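Local coordinates for protein thiol peroxidase (Mycobacterium tuberculosis, PDB 1XVQ) that reduces hydrogen peroxide and organic hydroperoxides to water and alcohols at the expense of thioredoxin, probably protecting the cell against oxidative stress, at residues L17-F27 with I135-L146. Sequence-based numbering, arbitrary orientation.
Sequences LPAVGSPAPAF and IGADGNVAYTEL
V141 pushes its isopropyl group into the concave side of the 17-27 loop, where P18, A19, S22 and A24 line one side of it. CG2 reaches P18 CG at 3.8 Å, the two side chains crossing at about a right angle; CG1, anti to the backbone N (chi1 172°), is thereby brought beside the carbonyl oxygens of P18 and A19. The backbone of V141 is gripped at both ends: G21 N donates to V141 O (2.8 Å), and V141 N donates to S22 O in a nearly straight bond of 2.7 Å. A24 N adds a bond to G139 O in the plane of that carbonyl (3.0 Å); with V141 N-S22 O it flanks P23 and N140, a single non-hydrogen-bonded antiparallel bridge. The type II turn A19-S22 is tied internally, since S22 N and S22 OG meet A19 O from the same face. Alongside the P23 ring lies the N140 amide, with OD1 3.7 Å from P23 CG and joined to G21 O through a water. The methyl of A24, which packs on V141 CG2, also lies 3.7 Å from I135 CD1, itself at the edge of the F27 ring. Further along strand 141-146, V20 CG2 packs against the backbone of Y143, T144 OG1 shares a water with P18 O, and L17 crosses L146 at about a right angle, L17 CD2 lying 3.8 Å from L146 CB. The loop thus covers part of an edge strand of the thioredoxin-fold sheet, away from the probable peroxidatic cysteine: backbone bonds fix the turn, while aliphatic contacts and two bridging waters add to them.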
loop_
_atom_site.group_PDB
_atom_site.type_symbol
_atom_site.label_atom_id
_atom_site.label_comp_id
_atom_site.label_asym_id
_atom_site.label_seq_id
_atom_site.Cartn_x
_atom_site.Cartn_y
_atom_site.Cartn_z
ATOM N N LEU A 17 11.987 -1.047 1.184
ATOM C CA LEU A 17 10.856 -0.739 2.042
ATOM C C LEU A 17 11.471 -0.156 3.325
ATOM O O LEU A 17 12.618 -0.442 3.670
ATOM C CB LEU A 17 10.100 -2.029 2.364
ATOM C CG LEU A 17 9.204 -2.629 1.278
ATOM C CD1 LEU A 17 7.884 -1.918 1.251
ATOM C CD2 LEU A 17 9.901 -2.537 -0.083
ATOM N N PRO A 18 10.708 0.655 4.066
ATOM C CA PRO A 18 11.272 1.230 5.296
ATOM C C PRO A 18 11.527 0.155 6.336
ATOM O O PRO A 18 10.758 -0.799 6.450
ATOM C CB PRO A 18 10.207 2.234 5.741
ATOM C CG PRO A 18 8.935 1.634 5.194
ATOM C CD PRO A 18 9.333 1.109 3.828
ATOM N N ALA A 19 12.616 0.306 7.084
ATOM C CA ALA A 19 12.967 -0.690 8.091
ATOM C C ALA A 19 11.963 -0.828 9.231
ATOM O O ALA A 19 11.423 0.165 9.735
ATOM C CB ALA A 19 14.362 -0.388 8.671
ATOM N N VAL A 20 11.714 -2.074 9.614
ATOM C CA VAL A 20 10.821 -2.389 10.717
ATOM C C VAL A 20 11.469 -1.864 11.993
ATOM O O VAL A 20 12.660 -2.073 12.203
ATOM C CB VAL A 20 10.607 -3.912 10.827
ATOM C CG1 VAL A 20 9.978 -4.265 12.191
ATOM C CG2 VAL A 20 9.692 -4.369 9.687
ATOM N N GLY A 21 10.697 -1.144 12.798
ATOM C CA GLY A 21 11.207 -0.583 14.044
ATOM C C GLY A 21 11.559 0.896 13.967
ATOM O O GLY A 21 11.717 1.565 15.001
ATOM N N SER A 22 11.670 1.421 12.755
ATOM C CA SER A 22 12.005 2.836 12.543
ATOM C C SER A 22 10.756 3.637 12.218
ATOM O O SER A 22 9.733 3.076 11.794
ATOM C CB SER A 22 13.000 2.972 11.381
ATOM O OG SER A 22 12.395 2.628 10.143
ATOM N N PRO A 23 10.814 4.971 12.409
ATOM C CA PRO A 23 9.666 5.841 12.125
ATOM C C PRO A 23 9.253 5.712 10.659
ATOM O O PRO A 23 10.087 5.719 9.744
ATOM C CB PRO A 23 10.194 7.245 12.435
ATOM C CG PRO A 23 11.296 7.000 13.445
ATOM C CD PRO A 23 11.964 5.758 12.903
ATOM N N ALA A 24 7.953 5.605 10.437
ATOM C CA ALA A 24 7.482 5.474 9.079
ATOM C C ALA A 24 7.729 6.786 8.343
ATOM O O ALA A 24 7.522 7.884 8.880
ATOM C CB ALA A 24 6.005 5.136 9.065
ATOM N N PRO A 25 8.192 6.690 7.096
ATOM C CA PRO A 25 8.443 7.908 6.320
ATOM C C PRO A 25 7.160 8.745 6.210
ATOM O O PRO A 25 6.049 8.226 6.081
ATOM C CB PRO A 25 8.893 7.371 4.950
ATOM C CG PRO A 25 9.521 6.050 5.280
ATOM C CD PRO A 25 8.539 5.483 6.329
ATOM N N ALA A 26 7.303 10.065 6.268
ATOM C CA ALA A 26 6.152 10.913 6.138
ATOM C C ALA A 26 5.554 10.756 4.742
ATOM O O ALA A 26 6.241 10.347 3.813
ATOM C CB ALA A 26 6.560 12.383 6.332
ATOM N N PHE A 27 4.270 11.018 4.610
ATOM C CA PHE A 27 3.706 11.007 3.257
ATOM C C PHE A 27 2.590 12.019 3.134
ATOM O O PHE A 27 1.981 12.429 4.132
ATOM C CB PHE A 27 3.201 9.606 2.851
ATOM C CG PHE A 27 2.178 9.032 3.781
ATOM C CD1 PHE A 27 0.856 9.461 3.742
ATOM C CD2 PHE A 27 2.537 8.044 4.689
ATOM C CE1 PHE A 27 -0.107 8.911 4.594
ATOM C CE2 PHE A 27 1.584 7.487 5.540
ATOM C CZ PHE A 27 0.270 7.912 5.500
ATOM N N ILE A 135 1.988 0.402 9.968
ATOM C CA ILE A 135 2.566 1.434 10.831
ATOM C C ILE A 135 1.875 1.319 12.189
ATOM O O ILE A 135 0.647 1.353 12.264
ATOM C CB ILE A 135 2.341 2.841 10.261
ATOM C CG1 ILE A 135 2.933 2.925 8.851
ATOM C CG2 ILE A 135 3.032 3.889 11.179
ATOM C CD1 ILE A 135 2.564 4.207 8.098
ATOM N N GLY A 136 2.668 1.131 13.237
ATOM C CA GLY A 136 2.106 0.994 14.571
ATOM C C GLY A 136 1.541 2.307 15.078
ATOM O O GLY A 136 1.862 3.370 14.542
ATOM N N ALA A 137 0.696 2.245 16.107
ATOM C CA ALA A 137 0.108 3.468 16.665
ATOM C C ALA A 137 1.203 4.393 17.148
ATOM O O ALA A 137 0.997 5.608 17.258
ATOM C CB ALA A 137 -0.827 3.118 17.830
ATOM N N ASP A 138 2.370 3.832 17.455
ATOM C CA ASP A 138 3.473 4.650 17.934
ATOM C C ASP A 138 4.231 5.361 16.825
ATOM O O ASP A 138 5.197 6.075 17.088
ATOM C CB ASP A 138 4.448 3.817 18.761
ATOM C CG ASP A 138 5.083 2.685 17.971
ATOM O OD1 ASP A 138 4.825 2.562 16.747
ATOM O OD2 ASP A 138 5.835 1.908 18.593
ATOM N N GLY A 139 3.802 5.146 15.583
ATOM C CA GLY A 139 4.443 5.785 14.455
ATOM C C GLY A 139 5.570 5.028 13.778
ATOM O O GLY A 139 6.063 5.463 12.725
ATOM N N ASN A 140 6.000 3.911 14.357
ATOM C CA ASN A 140 7.092 3.138 13.760
ATOM C C ASN A 140 6.575 2.066 12.829
ATOM O O ASN A 140 5.460 1.602 12.988
ATOM C CB ASN A 140 7.943 2.467 14.837
ATOM C CG ASN A 140 8.669 3.468 15.691
ATOM O OD1 ASN A 140 9.163 4.476 15.193
ATOM N ND2 ASN A 140 8.740 3.199 16.987
ATOM N N VAL A 141 7.391 1.700 11.845
ATOM C CA VAL A 141 7.003 0.650 10.921
ATOM C C VAL A 141 6.970 -0.639 11.730
ATOM O O VAL A 141 7.928 -0.972 12.396
ATOM C CB VAL A 141 8.031 0.544 9.778
ATOM C CG1 VAL A 141 7.737 -0.675 8.905
ATOM C CG2 VAL A 141 7.944 1.819 8.893
ATOM N N ALA A 142 5.848 -1.347 11.695
ATOM C CA ALA A 142 5.737 -2.593 12.457
ATOM C C ALA A 142 5.934 -3.855 11.618
ATOM O O ALA A 142 6.268 -4.935 12.152
ATOM C CB ALA A 142 4.369 -2.656 13.125
ATOM N N TYR A 143 5.713 -3.735 10.313
ATOM C CA TYR A 143 5.810 -4.899 9.436
ATOM C C TYR A 143 5.803 -4.480 7.980
ATOM O O TYR A 143 5.109 -3.539 7.615
ATOM C CB TYR A 143 4.606 -5.822 9.680
ATOM C CG TYR A 143 4.430 -6.941 8.659
ATOM C CD1 TYR A 143 3.730 -6.732 7.472
ATOM C CD2 TYR A 143 4.970 -8.209 8.898
ATOM C CE1 TYR A 143 3.566 -7.759 6.548
ATOM C CE2 TYR A 143 4.816 -9.240 7.986
ATOM C CZ TYR A 143 4.117 -9.009 6.818
ATOM O OH TYR A 143 3.975 -10.033 5.913
ATOM N N THR A 144 6.581 -5.184 7.150
ATOM C CA THR A 144 6.568 -4.905 5.733
ATOM C C THR A 144 6.646 -6.195 4.926
ATOM O O THR A 144 7.146 -7.215 5.395
ATOM C CB THR A 144 7.770 -4.034 5.254
ATOM O OG1 THR A 144 9.002 -4.769 5.408
ATOM C CG2 THR A 144 7.847 -2.755 6.017
ATOM N N GLU A 145 6.064 -6.146 3.740
ATOM C CA GLU A 145 6.179 -7.251 2.799
ATOM C C GLU A 145 6.075 -6.689 1.408
ATOM O O GLU A 145 5.058 -6.102 1.045
ATOM C CB GLU A 145 5.085 -8.325 2.935
ATOM C CG GLU A 145 5.382 -9.463 1.919
ATOM C CD GLU A 145 4.251 -10.437 1.685
ATOM O OE1 GLU A 145 3.111 -10.182 2.126
ATOM O OE2 GLU A 145 4.513 -11.473 1.021
ATOM N N LEU A 146 7.136 -6.851 0.626
ATOM C CA LEU A 146 7.087 -6.435 -0.775
ATOM C C LEU A 146 6.940 -7.790 -1.440
ATOM O O LEU A 146 7.883 -8.591 -1.396
ATOM C CB LEU A 146 8.415 -5.804 -1.208
ATOM C CG LEU A 146 8.577 -5.726 -2.742
ATOM C CD1 LEU A 146 7.544 -4.769 -3.326
ATOM C CD2 LEU A 146 9.995 -5.264 -3.095
HETATM O O HOH W 1 11.246 -3.472 5.790
HETATM O O HOH W 2 12.246 3.893 16.152
#